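Local coordinates for cobalamin biosynthesis protein CobN (Mycobacterium tuberculosis, PDB 7C6O) that probably serves as the large catalytic subunit of cobaltochelatase, the enzyme that inserts cobalt into a corrin-type macrocycle on the way to cobalamin, at residues A899-V907 against P932-I940; A1092-N1100 against R1107-T1115. One frame throughout, in Å; residues are numbered along the deposited sequence.

Interaction 1: A899-V907 against P932-I940; sequences AEVLALLGV and PRIDVTVRI
The guanidinium of Arg933 is met at its edge by the end of helix 896-905: Leu905 O lies in its plane, and Gly906 CA is also at the edge. NH1 of Arg933 donates almost straight to Leu905 O (3.2 Å, 166°), which accepts on a lone pair in its carbonyl plane. A weak, bent bond joins the same NH1 to Gly906 O at 3.0 Å. The arm is extended from CG to NE and slides past the helix end, with Arg933 CD 3.2 Å from Leu905 O. Its other nitrogens turn elsewhere, NE to Glu967 and NH2 to Met924 O. Gly906, with positive phi, is the C-prime residue of a Schellman motif that ends the helix just where these carbonyls meet the arginine. Ile934 N adds a backbone bond to Leu904 O (3.0 Å).

Beyond this polar end the contact is aliphatic. Val936 points at the helix and divides its methyls: CG1, anti to the backbone N (chi1 -179°), meets Val901 CG1 at 3.9 Å, and CG2, beside that N, lies 3.7 Å from Leu904 CB. Val938 CG2 abuts Val901 CG2 (3.9 Å). Leu905 CD2 reaches back to Ile934 O (3.5 Å), with Val936 CG2 beside it.

The helix runs nearly antiparallel (154°) to strand 935-940, within the connection between the neighbouring parallel strands 880-885 and 935-940, and packs against helices 853-874 and 949-963.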
ATOM      1  N   ALA A 899     -12.368  -5.578 -10.577  1.00 17.22           N
ATOM      2  CA  ALA A 899     -13.047  -6.439 -11.537  1.00 17.20           C
ATOM      3  C   ALA A 899     -14.520  -6.610 -11.185  1.00 16.68           C
ATOM      4  O   ALA A 899     -15.372  -6.694 -12.077  1.00 18.27           O
ATOM      5  CB  ALA A 899     -12.349  -7.796 -11.602  1.00 16.63           C
ATOM      6  N   GLU A 900     -14.841  -6.663  -9.889  1.00 14.83           N
ATOM      7  CA  GLU A 900     -16.236  -6.820  -9.493  1.00 14.76           C
ATOM      8  C   GLU A 900     -17.065  -5.615  -9.920  1.00 14.76           C
ATOM      9  O   GLU A 900     -18.186  -5.772 -10.418  1.00 13.83           O
ATOM     10  CB  GLU A 900     -16.345  -7.033  -7.982  1.00 15.06           C
ATOM     11  CG  GLU A 900     -17.767  -7.334  -7.521  1.00 13.46           C
ATOM     12  CD  GLU A 900     -17.887  -7.494  -6.016  1.00 13.75           C
ATOM     13  OE1 GLU A 900     -16.892  -7.250  -5.306  1.00 15.02           O
ATOM     14  OE2 GLU A 900     -18.985  -7.862  -5.543  1.00 17.33           O
ATOM     15  N   VAL A 901     -16.531  -4.407  -9.735  1.00 16.79           N
ATOM     16  CA  VAL A 901     -17.227  -3.206 -10.190  1.00 14.72           C
ATOM     17  C   VAL A 901     -17.465  -3.270 -11.694  1.00 15.53           C
ATOM     18  O   VAL A 901     -18.579  -3.040 -12.176  1.00 14.54           O
ATOM     19  CB  VAL A 901     -16.434  -1.944  -9.803  1.00 15.31           C
ATOM     20  CG1 VAL A 901     -17.106  -0.703 -10.373  1.00 12.81           C
ATOM     21  CG2 VAL A 901     -16.299  -1.837  -8.289  1.00 13.85           C
ATOM     22  N   LEU A 902     -16.415  -3.586 -12.455  1.00 17.09           N
ATOM     23  CA  LEU A 902     -16.546  -3.688 -13.905  1.00 19.45           C
ATOM     24  C   LEU A 902     -17.557  -4.760 -14.297  1.00 20.20           C
ATOM     25  O   LEU A 902     -18.369  -4.554 -15.206  1.00 18.53           O
ATOM     26  CB  LEU A 902     -15.180  -3.978 -14.529  1.00 15.74           C
ATOM     27  CG  LEU A 902     -14.144  -2.858 -14.397  1.00 15.77           C
ATOM     28  CD1 LEU A 902     -12.795  -3.276 -14.968  1.00 17.35           C
ATOM     29  CD2 LEU A 902     -14.640  -1.595 -15.080  1.00 16.25           C
ATOM     30  N   ALA A 903     -17.531  -5.907 -13.613  1.00 19.93           N
ATOM     31  CA  ALA A 903     -18.454  -6.989 -13.946  1.00 18.15           C
ATOM     32  C   ALA A 903     -19.900  -6.587 -13.683  1.00 18.21           C
ATOM     33  O   ALA A 903     -20.794  -6.908 -14.476  1.00 19.17           O
ATOM     34  CB  ALA A 903     -18.095  -8.250 -13.159  1.00 14.37           C
ATOM     35  N   LEU A 904     -20.154  -5.888 -12.574  1.00 15.33           N
ATOM     36  CA  LEU A 904     -21.516  -5.452 -12.280  1.00 14.33           C
ATOM     37  C   LEU A 904     -22.020  -4.478 -13.338  1.00 16.35           C
ATOM     38  O   LEU A 904     -23.181  -4.558 -13.766  1.00 18.87           O
ATOM     39  CB  LEU A 904     -21.574  -4.819 -10.889  1.00 15.74           C
ATOM     40  CG  LEU A 904     -21.405  -5.778  -9.710  1.00 16.28           C
ATOM     41  CD1 LEU A 904     -21.129  -5.014  -8.424  1.00 14.15           C
ATOM     42  CD2 LEU A 904     -22.644  -6.651  -9.563  1.00 17.95           C
ATOM     43  N   LEU A 905     -21.159  -3.555 -13.776  1.00 17.93           N
ATOM     44  CA  LEU A 905     -21.512  -2.616 -14.834  1.00 18.50           C
ATOM     45  C   LEU A 905     -21.656  -3.292 -16.192  1.00 22.59           C
ATOM     46  O   LEU A 905     -22.292  -2.725 -17.086  1.00 22.26           O
ATOM     47  CB  LEU A 905     -20.455  -1.513 -14.936  1.00 13.95           C
ATOM     48  CG  LEU A 905     -20.245  -0.626 -13.709  1.00 15.23           C
ATOM     49  CD1 LEU A 905     -19.101   0.343 -13.948  1.00 13.22           C
ATOM     50  CD2 LEU A 905     -21.521   0.120 -13.369  1.00 14.85           C
ATOM     51  N   GLY A 906     -21.076  -4.475 -16.369  1.00 21.50           N
ATOM     52  CA  GLY A 906     -21.108  -5.133 -17.661  1.00 22.79           C
ATOM     53  C   GLY A 906     -20.005  -4.684 -18.592  1.00 22.05           C
ATOM     54  O   GLY A 906     -20.228  -4.572 -19.804  1.00 23.28           O
ATOM     55  N   VAL A 907     -18.816  -4.419 -18.057  1.00 22.19           N
ATOM     56  CA  VAL A 907     -17.681  -3.924 -18.827  1.00 22.78           C
ATOM     57  C   VAL A 907     -16.505  -4.862 -18.603  1.00 23.25           C
ATOM     58  O   VAL A 907     -16.185  -5.204 -17.458  1.00 23.98           O
ATOM     59  CB  VAL A 907     -17.311  -2.484 -18.430  1.00 21.66           C
ATOM     60  CG1 VAL A 907     -16.078  -2.017 -19.190  1.00 17.96           C
ATOM     61  CG2 VAL A 907     -18.475  -1.558 -18.686  1.00 20.63           C
ATOM     62  N   PRO A 932     -29.535  -7.134 -16.182  1.00 24.75           N
ATOM     63  CA  PRO A 932     -29.327  -5.685 -16.281  1.00 24.08           C
ATOM     64  C   PRO A 932     -27.937  -5.289 -15.815  1.00 25.14           C
ATOM     65  O   PRO A 932     -27.322  -5.950 -14.974  1.00 24.25           O
ATOM     66  CB  PRO A 932     -30.401  -5.102 -15.353  1.00 24.25           C
ATOM     67  CG  PRO A 932     -31.398  -6.187 -15.171  1.00 25.81           C
ATOM     68  CD  PRO A 932     -30.632  -7.465 -15.255  1.00 26.53           C
ATOM     69  N   ARG A 933     -27.440  -4.195 -16.386  1.00 22.81           N
ATOM     70  CA  ARG A 933     -26.284  -3.528 -15.807  1.00 23.06           C
ATOM     71  C   ARG A 933     -26.662  -2.993 -14.433  1.00 22.42           C
ATOM     72  O   ARG A 933     -27.631  -2.240 -14.298  1.00 23.85           O
ATOM     73  CB  ARG A 933     -25.808  -2.392 -16.714  1.00 19.39           C
ATOM     74  CG  ARG A 933     -25.490  -2.817 -18.136  1.00 19.43           C
ATOM     75  CD  ARG A 933     -24.778  -1.713 -18.904  1.00 23.29           C
ATOM     76  NE  ARG A 933     -24.742  -1.992 -20.336  1.00 26.43           N
ATOM     77  CZ  ARG A 933     -23.853  -2.785 -20.924  1.00 28.13           C
ATOM     78  NH1 ARG A 933     -22.912  -3.382 -20.203  1.00 28.06           N
ATOM     79  NH2 ARG A 933     -23.904  -2.985 -22.234  1.00 29.47           N
ATOM     80  N   ILE A 934     -25.917  -3.405 -13.415  1.00 21.16           N
ATOM     81  CA  ILE A 934     -26.194  -3.006 -12.040  1.00 16.89           C
ATOM     82  C   ILE A 934     -25.403  -1.741 -11.736  1.00 14.49           C
ATOM     83  O   ILE A 934     -24.207  -1.662 -12.032  1.00 17.89           O
ATOM     84  CB  ILE A 934     -25.836  -4.134 -11.057  1.00 18.49           C
ATOM     85  CG1 ILE A 934     -26.484  -5.457 -11.487  1.00 19.20           C
ATOM     86  CG2 ILE A 934     -26.250  -3.761  -9.642  1.00 15.23           C
ATOM     87  CD1 ILE A 934     -28.004  -5.455 -11.452  1.00 17.29           C
ATOM     88  N   ASP A 935     -26.070  -0.750 -11.150  1.00 16.66           N
ATOM     89  CA  ASP A 935     -25.387   0.469 -10.745  1.00 17.68           C
ATOM     90  C   ASP A 935     -24.433   0.173  -9.592  1.00 17.65           C
ATOM     91  O   ASP A 935     -24.674  -0.715  -8.769  1.00 17.60           O
ATOM     92  CB  ASP A 935     -26.401   1.540 -10.337  1.00 16.06           C
ATOM     93  CG  ASP A 935     -25.891   2.955 -10.566  1.00 18.05           C
ATOM     94  OD1 ASP A 935     -24.714   3.126 -10.943  1.00 18.14           O
ATOM     95  OD2 ASP A 935     -26.680   3.904 -10.374  1.00 20.02           O
ATOM     96  N   VAL A 936     -23.328   0.909  -9.545  1.00 18.52           N
ATOM     97  CA  VAL A 936     -22.321   0.722  -8.506  1.00 16.02           C
ATOM     98  C   VAL A 936     -21.898   2.083  -7.971  1.00 17.11           C
ATOM     99  O   VAL A 936     -21.544   2.977  -8.747  1.00 18.41           O
ATOM    100  CB  VAL A 936     -21.087  -0.051  -9.015  1.00 16.96           C
ATOM    101  CG1 VAL A 936     -20.080  -0.235  -7.883  1.00 15.59           C
ATOM    102  CG2 VAL A 936     -21.485  -1.397  -9.593  1.00 16.47           C
ATOM    103  N   THR A 937     -21.939   2.238  -6.652  1.00 15.38           N
ATOM    104  CA  THR A 937     -21.313   3.357  -5.961  1.00 17.14           C
ATOM    105  C   THR A 937     -20.078   2.834  -5.244  1.00 16.14           C
ATOM    106  O   THR A 937     -20.158   1.848  -4.504  1.00 17.31           O
ATOM    107  CB  THR A 937     -22.274   4.013  -4.964  1.00 20.67           C
ATOM    108  OG1 THR A 937     -23.341   4.650  -5.676  1.00 21.48           O
ATOM    109  CG2 THR A 937     -21.546   5.053  -4.127  1.00 20.16           C
ATOM    110  N   VAL A 938     -18.941   3.480  -5.477  1.00 13.43           N
ATOM    111  CA  VAL A 938     -17.647   3.008  -4.993  1.00 14.18           C
ATOM    112  C   VAL A 938     -17.121   3.997  -3.968  1.00 14.29           C
ATOM    113  O   VAL A 938     -16.979   5.190  -4.261  1.00 14.23           O
ATOM    114  CB  VAL A 938     -16.640   2.836  -6.140  1.00 15.94           C
ATOM    115  CG1 VAL A 938     -15.286   2.400  -5.593  1.00 15.31           C
ATOM    116  CG2 VAL A 938     -17.156   1.836  -7.159  1.00 18.47           C
ATOM    117  N   ARG A 939     -16.817   3.501  -2.771  1.00 11.81           N
ATOM    118  CA  ARG A 939     -16.039   4.250  -1.792  1.00 13.46           C
ATOM    119  C   ARG A 939     -14.603   3.742  -1.848  1.00 15.58           C
ATOM    120  O   ARG A 939     -14.323   2.609  -1.444  1.00 15.81           O
ATOM    121  CB  ARG A 939     -16.622   4.105  -0.387  1.00 13.36           C
ATOM    122  CG  ARG A 939     -15.729   4.675   0.712  1.00 13.63           C
ATOM    123  CD  ARG A 939     -15.358   6.141   0.464  1.00 15.59           C
ATOM    124  NE  ARG A 939     -14.461   6.642   1.505  1.00 16.28           N
ATOM    125  CZ  ARG A 939     -14.868   7.066   2.699  1.00 14.19           C
ATOM    126  NH1 ARG A 939     -16.161   7.068   2.999  1.00 13.24           N
ATOM    127  NH2 ARG A 939     -13.984   7.495   3.592  1.00 13.85           N
ATOM    128  N   ILE A 940     -13.702   4.570  -2.368  1.00 15.17           N
ATOM    129  CA  ILE A 940     -12.280   4.254  -2.373  1.00 14.58           C
ATOM    130  C   ILE A 940     -11.660   4.839  -1.114  1.00 14.00           C
ATOM    131  O   ILE A 940     -12.163   5.811  -0.541  1.00 15.72           O
ATOM    132  CB  ILE A 940     -11.574   4.787  -3.640  1.00 14.25           C
ATOM    133  CG1 ILE A 940     -11.695   6.311  -3.727  1.00 15.78           C
ATOM    134  CG2 ILE A 940     -12.131   4.118  -4.898  1.00 13.61           C
ATOM    135  CD1 ILE A 940     -10.950   6.923  -4.903  1.00 15.44           C
TER

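Interaction 2: A1092-N1100 against R1107-T1115; sequences APAAYIGDN and RTRTLSEET
Ala1095 meets Leu1111 twice: its O accepts Leu1111 N (2.7 Å), and the two CB atoms touch. Tyr1096, in a non-hydrogen-bonded pair with Thr1110, swings its ring to the other side of the sheet; Thr1108 CG2 approaches CD2 obliquely at 3.8 Å. Ile1097 exchanges two backbone bonds with Arg1109, while its CG1 rests 3.9 Å from Glu1114 CB. Gly1098 pairs with Thr1108, whose OG1 bonds to Ser865. Asp1099 N donates to Arg1107 O (2.8 Å), with a weak return bond from Arg1107 N, and its carboxylate gathers the charges. Both NH1 and NH2 of Arg1109 grip OD2, each at 3.2 Å and in the guanidinium plane; NH2 is met by the anti lone pair of OD2, while NH1 comes from above the carboxylate plane. The Arg1109 chain bends at chi3 (69°), letting NH1 also reach Glu1114 OE1 (2.8 Å). Arg1107, its NE bonded to Ala1105 O, instead lays a guanidinium face over Asp1099 OD2, a purely electrostatic pairing. Thr1101 takes OD1, and Arg1064 adds another salt bridge to OD2. A Thr1110-Glu1113 capping box starts the helix. The whole is an antiparallel beta hairpin running straight into that capped helix at the edge of a mixed sheet.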
ATOM      1  N   ALA A1092     -32.003   0.318   6.622  1.00 21.75           N
ATOM      2  CA  ALA A1092     -30.675  -0.188   6.325  1.00 22.42           C
ATOM      3  C   ALA A1092     -30.703  -0.980   5.021  1.00 20.16           C
ATOM      4  O   ALA A1092     -31.678  -1.686   4.743  1.00 19.77           O
ATOM      5  CB  ALA A1092     -30.163  -1.072   7.462  1.00 24.66           C
ATOM      6  N   PRO A1093     -29.670  -0.871   4.195  1.00 17.78           N
ATOM      7  CA  PRO A1093     -29.572  -1.750   3.029  1.00 16.84           C
ATOM      8  C   PRO A1093     -29.172  -3.146   3.471  1.00 15.17           C
ATOM      9  O   PRO A1093     -28.797  -3.382   4.621  1.00 16.74           O
ATOM     10  CB  PRO A1093     -28.479  -1.094   2.187  1.00 18.28           C
ATOM     11  CG  PRO A1093     -27.577  -0.467   3.213  1.00 15.93           C
ATOM     12  CD  PRO A1093     -28.479  -0.015   4.342  1.00 16.48           C
ATOM     13  N   ALA A1094     -29.264  -4.088   2.539  1.00 17.99           N
ATOM     14  CA  ALA A1094     -28.622  -5.373   2.763  1.00 17.62           C
ATOM     15  C   ALA A1094     -27.120  -5.159   2.910  1.00 18.87           C
ATOM     16  O   ALA A1094     -26.535  -4.262   2.297  1.00 18.12           O
ATOM     17  CB  ALA A1094     -28.921  -6.333   1.611  1.00 14.00           C
ATOM     18  N   ALA A1095     -26.495  -5.967   3.761  1.00 16.34           N
ATOM     19  CA  ALA A1095     -25.061  -5.864   4.018  1.00 14.31           C
ATOM     20  C   ALA A1095     -24.444  -7.234   3.780  1.00 14.86           C
ATOM     21  O   ALA A1095     -24.709  -8.175   4.534  1.00 15.34           O
ATOM     22  CB  ALA A1095     -24.785  -5.370   5.437  1.00 15.24           C
ATOM     23  N   TYR A1096     -23.641  -7.351   2.726  1.00 14.26           N
ATOM     24  CA  TYR A1096     -23.037  -8.615   2.336  1.00 15.74           C
ATOM     25  C   TYR A1096     -21.526  -8.565   2.504  1.00 15.37           C
ATOM     26  O   TYR A1096     -20.902  -7.510   2.366  1.00 12.52           O
ATOM     27  CB  TYR A1096     -23.345  -8.966   0.876  1.00 13.22           C
ATOM     28  CG  TYR A1096     -24.777  -9.348   0.576  1.00 11.40           C
ATOM     29  CD1 TYR A1096     -25.733  -9.422   1.581  1.00 13.32           C
ATOM     30  CD2 TYR A1096     -25.168  -9.647  -0.724  1.00 15.06           C
ATOM     31  CE1 TYR A1096     -27.042  -9.776   1.297  1.00 16.13           C
ATOM     32  CE2 TYR A1096     -26.473  -9.997  -1.018  1.00 16.91           C
ATOM     33  CZ  TYR A1096     -27.404 -10.061  -0.006  1.00 18.59           C
ATOM     34  OH  TYR A1096     -28.702 -10.412  -0.304  1.00 21.44           O
ATOM     35  N   ILE A1097     -20.949  -9.731   2.782  1.00 16.18           N
ATOM     36  CA  ILE A1097     -19.506  -9.939   2.784  1.00 14.90           C
ATOM     37  C   ILE A1097     -19.175 -10.857   1.615  1.00 14.33           C
ATOM     38  O   ILE A1097     -19.697 -11.976   1.531  1.00 15.79           O
ATOM     39  CB  ILE A1097     -19.017 -10.547   4.107  1.00 14.59           C
ATOM     40  CG1 ILE A1097     -19.123  -9.531   5.247  1.00 14.69           C
ATOM     41  CG2 ILE A1097     -17.592 -11.068   3.967  1.00 15.57           C
ATOM     42  CD1 ILE A1097     -18.179  -8.362   5.111  1.00 15.03           C
ATOM     43  N   GLY A1098     -18.322 -10.388   0.710  1.00 12.33           N
ATOM     44  CA  GLY A1098     -17.815 -11.253  -0.337  1.00 12.79           C
ATOM     45  C   GLY A1098     -16.539 -11.936   0.108  1.00 16.67           C
ATOM     46  O   GLY A1098     -15.555 -11.264   0.426  1.00 16.75           O
ATOM     47  N   ASP A1099     -16.535 -13.265   0.151  1.00 15.61           N
ATOM     48  CA  ASP A1099     -15.388 -14.026   0.638  1.00 14.83           C
ATOM     49  C   ASP A1099     -14.535 -14.426  -0.561  1.00 14.66           C
ATOM     50  O   ASP A1099     -14.849 -15.387  -1.268  1.00 19.20           O
ATOM     51  CB  ASP A1099     -15.846 -15.245   1.437  1.00 13.86           C
ATOM     52  CG  ASP A1099     -14.694 -15.979   2.112  1.00 17.13           C
ATOM     53  OD1 ASP A1099     -13.518 -15.656   1.836  1.00 18.30           O
ATOM     54  OD2 ASP A1099     -14.968 -16.887   2.928  1.00 16.83           O
ATOM     55  N   ASN A1100     -13.446 -13.691  -0.786  1.00 14.38           N
ATOM     56  CA  ASN A1100     -12.465 -14.049  -1.803  1.00 14.11           C
ATOM     57  C   ASN A1100     -11.126 -14.431  -1.172  1.00 15.97           C
ATOM     58  O   ASN A1100     -10.059 -14.157  -1.723  1.00 15.29           O
ATOM     59  CB  ASN A1100     -12.294 -12.932  -2.836  1.00 13.12           C
ATOM     60  CG  ASN A1100     -11.875 -11.599  -2.226  1.00 14.97           C
ATOM     61  OD1 ASN A1100     -12.218 -11.278  -1.089  1.00 12.64           O
ATOM     62  ND2 ASN A1100     -11.149 -10.798  -3.006  1.00 13.86           N
ATOM     63  N   ARG A1107     -17.528 -17.093  -2.278  1.00 17.32           N
ATOM     64  CA  ARG A1107     -18.830 -17.217  -1.641  1.00 21.14           C
ATOM     65  C   ARG A1107     -19.274 -15.855  -1.125  1.00 22.42           C
ATOM     66  O   ARG A1107     -18.449 -14.987  -0.829  1.00 22.33           O
ATOM     67  CB  ARG A1107     -18.794 -18.224  -0.478  1.00 24.27           C
ATOM     68  CG  ARG A1107     -18.499 -19.658  -0.893  1.00 29.69           C
ATOM     69  CD  ARG A1107     -17.718 -20.383   0.193  1.00 33.97           C
ATOM     70  NE  ARG A1107     -16.367 -19.840   0.330  1.00 39.06           N
ATOM     71  CZ  ARG A1107     -15.592 -20.011   1.397  1.00 38.56           C
ATOM     72  NH1 ARG A1107     -16.033 -20.708   2.436  1.00 39.82           N
ATOM     73  NH2 ARG A1107     -14.376 -19.478   1.428  1.00 34.72           N
ATOM     74  N   THR A1108     -20.588 -15.679  -1.021  1.00 18.73           N
ATOM     75  CA  THR A1108     -21.184 -14.469  -0.475  1.00 16.89           C
ATOM     76  C   THR A1108     -22.047 -14.841   0.722  1.00 22.58           C
ATOM     77  O   THR A1108     -22.796 -15.822   0.678  1.00 25.55           O
ATOM     78  CB  THR A1108     -22.029 -13.737  -1.530  1.00 20.42           C
ATOM     79  OG1 THR A1108     -21.197 -13.366  -2.635  1.00 20.69           O
ATOM     80  CG2 THR A1108     -22.666 -12.480  -0.946  1.00 18.68           C
ATOM     81  N   ARG A1109     -21.923 -14.070   1.796  1.00 17.00           N
ATOM     82  CA  ARG A1109     -22.777 -14.250   2.958  1.00 20.08           C
ATOM     83  C   ARG A1109     -23.165 -12.881   3.493  1.00 17.36           C
ATOM     84  O   ARG A1109     -22.568 -11.862   3.136  1.00 17.43           O
ATOM     85  CB  ARG A1109     -22.088 -15.099   4.039  1.00 22.92           C
ATOM     86  CG  ARG A1109     -20.802 -14.519   4.588  1.00 23.62           C
ATOM     87  CD  ARG A1109     -20.110 -15.529   5.503  1.00 27.37           C
ATOM     88  NE  ARG A1109     -19.582 -16.667   4.758  1.00 26.27           N
ATOM     89  CZ  ARG A1109     -18.313 -16.790   4.373  1.00 25.27           C
ATOM     90  NH1 ARG A1109     -17.428 -15.848   4.671  1.00 20.24           N
ATOM     91  NH2 ARG A1109     -17.928 -17.860   3.692  1.00 27.17           N
ATOM     92  N   THR A1110     -24.193 -12.861   4.337  1.00 17.35           N
ATOM     93  CA  THR A1110     -24.604 -11.602   4.935  1.00 17.12           C
ATOM     94  C   THR A1110     -23.611 -11.186   6.017  1.00 15.71           C
ATOM     95  O   THR A1110     -22.819 -11.993   6.517  1.00 14.91           O
ATOM     96  CB  THR A1110     -26.011 -11.706   5.528  1.00 17.53           C
ATOM     97  OG1 THR A1110     -25.994 -12.570   6.671  1.00 14.83           O
ATOM     98  CG2 THR A1110     -26.992 -12.254   4.495  1.00 18.34           C
ATOM     99  N   LEU A1111     -23.650  -9.898   6.364  1.00 13.88           N
ATOM    100  CA  LEU A1111     -22.805  -9.399   7.443  1.00 13.64           C
ATOM    101  C   LEU A1111     -23.146 -10.074   8.766  1.00 14.47           C
ATOM    102  O   LEU A1111     -22.254 -10.372   9.568  1.00 14.83           O
ATOM    103  CB  LEU A1111     -22.945  -7.881   7.555  1.00 13.83           C
ATOM    104  CG  LEU A1111     -22.165  -7.173   8.666  1.00 14.28           C
ATOM    105  CD1 LEU A1111     -20.678  -7.487   8.567  1.00 12.25           C
ATOM    106  CD2 LEU A1111     -22.407  -5.671   8.597  1.00 11.73           C
ATOM    107  N   SER A1112     -24.433 -10.328   9.014  1.00 16.22           N
ATOM    108  CA  SER A1112     -24.815 -11.036  10.234  1.00 19.67           C
ATOM    109  C   SER A1112     -24.226 -12.441  10.262  1.00 18.38           C
ATOM    110  O   SER A1112     -23.739 -12.896  11.304  1.00 15.95           O
ATOM    111  CB  SER A1112     -26.336 -11.094  10.360  1.00 21.55           C
ATOM    112  OG  SER A1112     -26.707 -11.899  11.468  1.00 25.39           O
ATOM    113  N   GLU A1113     -24.259 -13.140   9.122  1.00 14.41           N
ATOM    114  CA  GLU A1113     -23.678 -14.477   9.044  1.00 17.39           C
ATOM    115  C   GLU A1113     -22.174 -14.442   9.280  1.00 16.23           C
ATOM    116  O   GLU A1113     -21.633 -15.283  10.007  1.00 16.77           O
ATOM    117  CB  GLU A1113     -23.989 -15.109   7.683  1.00 17.26           C
ATOM    118  CG  GLU A1113     -25.435 -15.565   7.522  1.00 20.44           C
ATOM    119  CD  GLU A1113     -25.775 -15.972   6.097  1.00 25.67           C
ATOM    120  OE1 GLU A1113     -25.009 -15.633   5.168  1.00 21.98           O
ATOM    121  OE2 GLU A1113     -26.816 -16.632   5.903  1.00 29.24           O
ATOM    122  N   GLU A1114     -21.479 -13.483   8.667  1.00 14.29           N
ATOM    123  CA  GLU A1114     -20.032 -13.404   8.844  1.00 13.62           C
ATOM    124  C   GLU A1114     -19.670 -13.035  10.277  1.00 14.04           C
ATOM    125  O   GLU A1114     -18.672 -13.528  10.817  1.00 15.44           O
ATOM    126  CB  GLU A1114     -19.437 -12.400   7.854  1.00 13.65           C
ATOM    127  CG  GLU A1114     -17.930 -12.178   8.000  1.00 15.62           C
ATOM    128  CD  GLU A1114     -17.089 -13.353   7.528  1.00 19.94           C
ATOM    129  OE1 GLU A1114     -17.657 -14.359   7.056  1.00 21.17           O
ATOM    130  OE2 GLU A1114     -15.847 -13.267   7.624  1.00 23.49           O
ATOM    131  N   THR A1115     -20.473 -12.179  10.916  1.00 10.56           N
ATOM    132  CA  THR A1115     -20.186 -11.786  12.293  1.00 12.90           C
ATOM    133  C   THR A1115     -20.297 -12.979  13.237  1.00 13.09           C
ATOM    134  O   THR A1115     -19.404 -13.219  14.058  1.00 14.12           O
ATOM    135  CB  THR A1115     -21.126 -10.661  12.733  1.00 15.80           C
ATOM    136  OG1 THR A1115     -20.959  -9.528  11.868  1.00 14.24           O
ATOM    137  CG2 THR A1115     -20.817 -10.244  14.170  1.00 16.21           C
TER
HETATM  138  O   HOH W   1     -13.300 -17.693  -0.820  1.00 16.72           O

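Overall arrangement
Both contacts belong to one mixed sheet, with centres about 17 Å apart, and lie on the same side of the chain's centre. Interaction 1 joins a helix to an inner strand, 935-940; interaction 2 pairs strand 1094-1099 with the outermost strand, 1107-1110, and the helix that follows. Strands 880-885 and 1056-1061 lie between the two in the sheet. Both are buried, interaction 1 at every touching residue; interaction 2, nearer the sheet's edge, is partly exposed at some. Interaction 1 combines valine and leucine packing with one arginine bonded to carbonyls at the helix end, whereas interaction 2 has regular strand pairing and a shared, largely buried salt-bridge network. Helix 853-874 touches both.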